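Local coordinates for CIR protein (Plasmodium chabaudi chabaudi, PDB 6ZYV) that is of unknown function but belongs to the Plasmodium interspersed repeat (PIR) family of variant antigens, which are associated with the infected red blood cell, at residues A[221-226]-A[232-237]; A[165-170]-A[176-181]. The protein carries 5 engineered substitutions. One frame throughout, in Å; residues are numbered along the deposited sequence.

Contact 1 (A[221-226]-A[232-237]); sequences NLIKKC and SNFPPL
The ring of F234 takes I223 over one face, CB of the isoleucine standing 4.0 Å from the ring centroid and 21° off its normal, a CH-pi contact displaced toward the rim. The methyl CG2 of I223 drops onto the same ring and meets CD1 of F234 at 3.6 Å. C226 comes in obliquely, its CB reaching CZ of F234 at 3.6 Å, so the far end of the ring is held by a second residue of the helix one turn on. In I223, chi1 of 68° puts CG2 anti to the carbonyl carbon, where it meets the ring, and leaves CG1 to carry CD1 to CB of F234, 3.9 Å away, beside the root of the ring rather than over it. The two side chains slide by one another in opposite directions. Side chains of C181, L182 and A185 on helix 181-198 also touch F234, which is therefore wedged between two helices. Beyond it, the carbonyl O of P235 accepts a hydrogen bond from the hydroxyl of Y219. The example illustrates a loop folding back along the last turn of helix 213-226 in this alpha-helical ectodomain, its one aromatic residue packed against two helices.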
loop_
_atom_site.group_PDB
_atom_site.type_symbol
_atom_site.label_atom_id
_atom_site.label_comp_id
_atom_site.label_asym_id
_atom_site.label_seq_id
_atom_site.Cartn_x
_atom_site.Cartn_y
_atom_site.Cartn_z
ATOM N N ASN A 221 -0.498 3.994 -15.721
ATOM C CA ASN A 221 0.526 3.016 -16.053
ATOM C C ASN A 221 -0.119 1.709 -16.508
ATOM O O ASN A 221 0.349 1.104 -17.468
ATOM C CB ASN A 221 1.509 2.792 -14.905
ATOM C CG ASN A 221 2.520 1.703 -15.249
ATOM O OD1 ASN A 221 3.503 1.951 -15.976
ATOM N ND2 ASN A 221 2.257 0.457 -14.810
ATOM N N LEU A 222 -1.188 1.278 -15.826
ATOM C CA LEU A 222 -1.859 0.029 -16.174
ATOM C C LEU A 222 -2.355 0.010 -17.658
ATOM O O LEU A 222 -2.056 -0.937 -18.400
ATOM C CB LEU A 222 -3.003 -0.233 -15.175
ATOM C CG LEU A 222 -3.757 -1.579 -15.202
ATOM C CD1 LEU A 222 -4.936 -1.551 -16.186
ATOM C CD2 LEU A 222 -2.832 -2.780 -15.403
ATOM N N ILE A 223 -3.056 1.065 -18.082
ATOM C CA ILE A 223 -3.601 1.104 -19.426
ATOM C C ILE A 223 -2.498 1.266 -20.486
ATOM O O ILE A 223 -2.632 0.712 -21.578
ATOM C CB ILE A 223 -4.765 2.118 -19.561
ATOM C CG1 ILE A 223 -4.303 3.584 -19.428
ATOM C CG2 ILE A 223 -5.865 1.767 -18.551
ATOM C CD1 ILE A 223 -5.489 4.660 -19.449
ATOM N N LYS A 224 -1.386 1.938 -20.148
ATOM C CA LYS A 224 -0.243 2.030 -21.042
ATOM C C LYS A 224 0.351 0.613 -21.242
ATOM O O LYS A 224 0.755 0.285 -22.345
ATOM C CB LYS A 224 0.843 2.951 -20.455
ATOM C CG LYS A 224 0.551 4.439 -20.602
ATOM C CD LYS A 224 1.596 5.270 -19.853
ATOM C CE LYS A 224 1.411 6.758 -20.028
ATOM N NZ LYS A 224 2.553 7.526 -19.443
ATOM N N LYS A 225 0.409 -0.218 -20.169
ATOM C CA LYS A 225 0.947 -1.577 -20.240
ATOM C C LYS A 225 0.007 -2.504 -21.013
ATOM O O LYS A 225 0.480 -3.300 -21.810
ATOM C CB LYS A 225 1.289 -2.154 -18.844
ATOM C CG LYS A 225 2.451 -1.449 -18.136
ATOM C CD LYS A 225 3.780 -1.558 -18.910
ATOM C CE LYS A 225 4.898 -0.717 -18.312
ATOM N NZ LYS A 225 6.237 -1.057 -18.895
ATOM N N CYS A 226 -1.314 -2.376 -20.834
ATOM C CA CYS A 226 -2.271 -3.178 -21.607
ATOM C C CYS A 226 -2.154 -2.856 -23.074
ATOM O O CYS A 226 -2.133 -3.772 -23.889
ATOM C CB CYS A 226 -3.695 -2.977 -21.112
ATOM S SG CYS A 226 -4.034 -3.779 -19.527
ATOM N N SER A 232 -6.469 -0.675 -27.624
ATOM C CA SER A 232 -7.781 -0.266 -27.144
ATOM C C SER A 232 -7.867 1.191 -26.720
ATOM O O SER A 232 -6.878 1.790 -26.306
ATOM C CB SER A 232 -8.206 -1.147 -25.968
ATOM O OG SER A 232 -8.079 -2.530 -26.261
ATOM N N ASN A 233 -9.082 1.740 -26.760
ATOM C CA ASN A 233 -9.376 3.095 -26.329
ATOM C C ASN A 233 -9.890 3.010 -24.891
ATOM O O ASN A 233 -11.060 2.757 -24.669
ATOM C CB ASN A 233 -10.428 3.681 -27.253
ATOM C CG ASN A 233 -10.888 5.077 -26.937
ATOM O OD1 ASN A 233 -11.970 5.487 -27.375
ATOM N ND2 ASN A 233 -10.091 5.855 -26.198
ATOM N N PHE A 234 -9.010 3.198 -23.927
ATOM C CA PHE A 234 -9.343 3.096 -22.515
ATOM C C PHE A 234 -10.018 4.360 -22.024
ATOM O O PHE A 234 -9.669 5.454 -22.461
ATOM C CB PHE A 234 -8.084 2.776 -21.691
ATOM C CG PHE A 234 -7.594 1.360 -21.877
ATOM C CD1 PHE A 234 -8.047 0.343 -21.061
ATOM C CD2 PHE A 234 -6.666 1.049 -22.858
ATOM C CE1 PHE A 234 -7.586 -0.958 -21.224
ATOM C CE2 PHE A 234 -6.202 -0.262 -23.017
ATOM C CZ PHE A 234 -6.683 -1.256 -22.212
ATOM N N PRO A 235 -11.015 4.230 -21.132
ATOM C CA PRO A 235 -11.665 5.429 -20.604
ATOM C C PRO A 235 -10.708 6.202 -19.683
ATOM O O PRO A 235 -9.831 5.615 -19.040
ATOM C CB PRO A 235 -12.869 4.858 -19.821
ATOM C CG PRO A 235 -12.414 3.525 -19.384
ATOM C CD PRO A 235 -11.528 3.005 -20.482
ATOM N N PRO A 236 -10.863 7.530 -19.614
ATOM C CA PRO A 236 -10.025 8.306 -18.692
ATOM C C PRO A 236 -10.507 8.154 -17.244
ATOM O O PRO A 236 -11.676 7.863 -16.993
ATOM C CB PRO A 236 -10.214 9.743 -19.175
ATOM C CG PRO A 236 -11.626 9.758 -19.736
ATOM C CD PRO A 236 -11.875 8.372 -20.292
ATOM N N LEU A 237 -9.606 8.356 -16.289
ATOM C CA LEU A 237 -9.955 8.275 -14.883
ATOM C C LEU A 237 -10.847 9.468 -14.523
ATOM O O LEU A 237 -10.507 10.597 -14.868
ATOM C CB LEU A 237 -8.690 8.308 -14.024
ATOM C CG LEU A 237 -8.931 8.022 -12.550
ATOM C CD1 LEU A 237 -9.185 6.557 -12.324
ATOM C CD2 LEU A 237 -7.781 8.500 -11.712
#

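Contact 2 (A[165-170]-A[176-181]); sequences CNMYNE and ANYANC. Engineered in segment 176-181: A176 (natural residue Ser), A179 (natural residue Thr).
Y178 presents its ring to E170, whose CB sits over one face, 3.8 Å from the centroid and 25° off the normal. The nearest ring atom is CZ, 3.5 Å from CB of E170. M167 contributes both backbone and side chain: its carbonyl O lies 3.4 Å from CE2 of Y178 in an oblique approach, and its CG is 3.6 Å from the phenol OH. The opposite face of the ring is covered from within its own segment by CB of C181, 3.5 Å above the plane, so the ring is sandwiched between helix 154-174 and the start of helix 181-198. CB of Y178 already points at helix 154-174, and chi1 of 179° carries the ring on in that direction. Y178 is the centre of an inverse gamma turn whose A179 N to N177 O bond is weak, and it also opens a type I beta turn ending at C181, where C181 N bonds back to Y178 O. Farther out, the carbonyl O of Y178 receives NE2 of Q230. E170 bends at chi2 (-54°), and its OE2 forms a salt bridge with K173. The chemistry is therefore divided: aliphatic carbons and a carbonyl meet the ring, while the hydroxyl of this buried tyrosine is satisfied outside the two segments by a hydrogen bond with OD2 of D184.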
loop_
_atom_site.group_PDB
_atom_site.type_symbol
_atom_site.label_atom_id
_atom_site.label_comp_id
_atom_site.label_asym_id
_atom_site.label_seq_id
_atom_site.Cartn_x
_atom_site.Cartn_y
_atom_site.Cartn_z
ATOM N N CYS A 165 -5.081 -3.137 -8.151
ATOM C CA CYS A 165 -4.107 -4.215 -7.955
ATOM C C CYS A 165 -4.561 -5.527 -8.595
ATOM O O CYS A 165 -3.729 -6.260 -9.110
ATOM C CB CYS A 165 -3.758 -4.391 -6.476
ATOM S SG CYS A 165 -2.551 -3.191 -5.859
ATOM N N ASN A 166 -5.871 -5.801 -8.625
ATOM C CA ASN A 166 -6.389 -7.009 -9.272
ATOM C C ASN A 166 -6.121 -6.971 -10.777
ATOM O O ASN A 166 -5.763 -7.998 -11.354
ATOM C CB ASN A 166 -7.876 -7.214 -8.984
ATOM C CG ASN A 166 -8.154 -7.530 -7.530
ATOM O OD1 ASN A 166 -7.332 -8.136 -6.825
ATOM N ND2 ASN A 166 -9.326 -7.130 -7.040
ATOM N N MET A 167 -6.230 -5.777 -11.408
ATOM C CA MET A 167 -5.933 -5.653 -12.833
ATOM C C MET A 167 -4.430 -5.861 -13.087
ATOM O O MET A 167 -4.061 -6.522 -14.050
ATOM C CB MET A 167 -6.424 -4.306 -13.384
ATOM C CG MET A 167 -7.929 -4.161 -13.332
ATOM S SD MET A 167 -8.461 -2.677 -14.215
ATOM C CE MET A 167 -7.858 -1.445 -13.102
ATOM N N TYR A 168 -3.566 -5.342 -12.196
ATOM C CA TYR A 168 -2.115 -5.561 -12.301
ATOM C C TYR A 168 -1.760 -7.052 -12.209
ATOM O O TYR A 168 -0.870 -7.517 -12.920
ATOM C CB TYR A 168 -1.344 -4.774 -11.230
ATOM C CG TYR A 168 -0.967 -3.371 -11.655
ATOM C CD1 TYR A 168 -1.829 -2.302 -11.438
ATOM C CD2 TYR A 168 0.239 -3.116 -12.289
ATOM C CE1 TYR A 168 -1.485 -1.009 -11.805
ATOM C CE2 TYR A 168 0.586 -1.829 -12.686
ATOM C CZ TYR A 168 -0.280 -0.774 -12.440
ATOM O OH TYR A 168 0.029 0.514 -12.813
ATOM N N ASN A 169 -2.456 -7.793 -11.336
ATOM C CA ASN A 169 -2.255 -9.237 -11.161
ATOM C C ASN A 169 -2.702 -9.967 -12.420
ATOM O O ASN A 169 -2.044 -10.911 -12.834
ATOM C CB ASN A 169 -3.040 -9.763 -9.944
ATOM C CG ASN A 169 -2.943 -11.270 -9.739
ATOM O OD1 ASN A 169 -3.964 -11.985 -9.654
ATOM N ND2 ASN A 169 -1.710 -11.798 -9.681
ATOM N N GLU A 170 -3.816 -9.542 -13.027
ATOM C CA GLU A 170 -4.300 -10.139 -14.260
ATOM C C GLU A 170 -3.305 -9.923 -15.392
ATOM O O GLU A 170 -2.987 -10.858 -16.120
ATOM C CB GLU A 170 -5.678 -9.578 -14.631
ATOM C CG GLU A 170 -6.812 -10.134 -13.800
ATOM C CD GLU A 170 -6.854 -11.648 -13.819
ATOM O OE1 GLU A 170 -6.983 -12.221 -14.927
ATOM O OE2 GLU A 170 -6.702 -12.255 -12.733
ATOM N N ALA A 176 0.976 -10.626 -22.465
ATOM C CA ALA A 176 0.563 -9.834 -23.633
ATOM C C ALA A 176 -0.857 -10.185 -24.139
ATOM O O ALA A 176 -1.247 -9.736 -25.213
ATOM C CB ALA A 176 1.578 -9.986 -24.758
ATOM N N ASN A 177 -1.618 -10.988 -23.380
ATOM C CA ASN A 177 -2.975 -11.352 -23.765
ATOM C C ASN A 177 -3.944 -11.146 -22.601
ATOM O O ASN A 177 -4.659 -12.073 -22.199
ATOM C CB ASN A 177 -3.053 -12.781 -24.311
ATOM C CG ASN A 177 -4.123 -12.944 -25.369
ATOM O OD1 ASN A 177 -5.117 -12.202 -25.400
ATOM N ND2 ASN A 177 -3.936 -13.908 -26.277
ATOM N N TYR A 178 -3.968 -9.922 -22.061
ATOM C CA TYR A 178 -4.912 -9.570 -21.017
ATOM C C TYR A 178 -6.090 -9.003 -21.812
ATOM O O TYR A 178 -6.231 -7.793 -21.999
ATOM C CB TYR A 178 -4.277 -8.571 -20.025
ATOM C CG TYR A 178 -5.159 -8.085 -18.892
ATOM C CD1 TYR A 178 -6.365 -8.707 -18.600
ATOM C CD2 TYR A 178 -4.780 -7.007 -18.104
ATOM C CE1 TYR A 178 -7.192 -8.233 -17.590
ATOM C CE2 TYR A 178 -5.594 -6.533 -17.087
ATOM C CZ TYR A 178 -6.806 -7.136 -16.844
ATOM O OH TYR A 178 -7.595 -6.668 -15.830
ATOM N N ALA A 179 -6.901 -9.928 -22.348
ATOM C CA ALA A 179 -8.061 -9.657 -23.195
ATOM C C ALA A 179 -9.165 -8.903 -22.465
ATOM O O ALA A 179 -9.881 -8.120 -23.086
ATOM C CB ALA A 179 -8.601 -10.967 -23.745
ATOM N N ASN A 180 -9.290 -9.107 -21.157
ATOM C CA ASN A 180 -10.303 -8.422 -20.371
ATOM C C ASN A 180 -9.842 -7.063 -19.844
ATOM O O ASN A 180 -10.553 -6.509 -19.010
ATOM C CB ASN A 180 -10.716 -9.284 -19.173
ATOM C CG ASN A 180 -11.630 -10.418 -19.529
ATOM O OD1 ASN A 180 -12.191 -10.479 -20.635
ATOM N ND2 ASN A 180 -11.809 -11.338 -18.595
ATOM N N CYS A 181 -8.664 -6.538 -20.266
ATOM C CA CYS A 181 -8.180 -5.278 -19.720
ATOM C C CYS A 181 -9.135 -4.130 -19.932
ATOM O O CYS A 181 -9.377 -3.386 -18.989
ATOM C CB CYS A 181 -6.777 -4.925 -20.199
ATOM S SG CYS A 181 -6.022 -3.535 -19.293
#

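How the contacts relate
Both contacts pack an aromatic residue of a loop against a helix that precedes it, and each includes a CH-pi contact, but their settings differ. Contact 2 is buried, at the connection between helices 154-174 and 181-198; contact 1 is only partly buried, on the last turn of helix 213-226. Both are peripheral, their centres about 19 and 21 Å from the centre of the chain, and helix 181-198 serves both, C181 touching F234 and covering Y178. The ring of contact 1 meets mainly aliphatic carbon and carries no polar group, whereas that of contact 2 ends in a hydroxyl bonded to D184. The C181-C226 disulfide joins them covalently, and N221 ND2 probably hydrogen-bonds to Y168 OH.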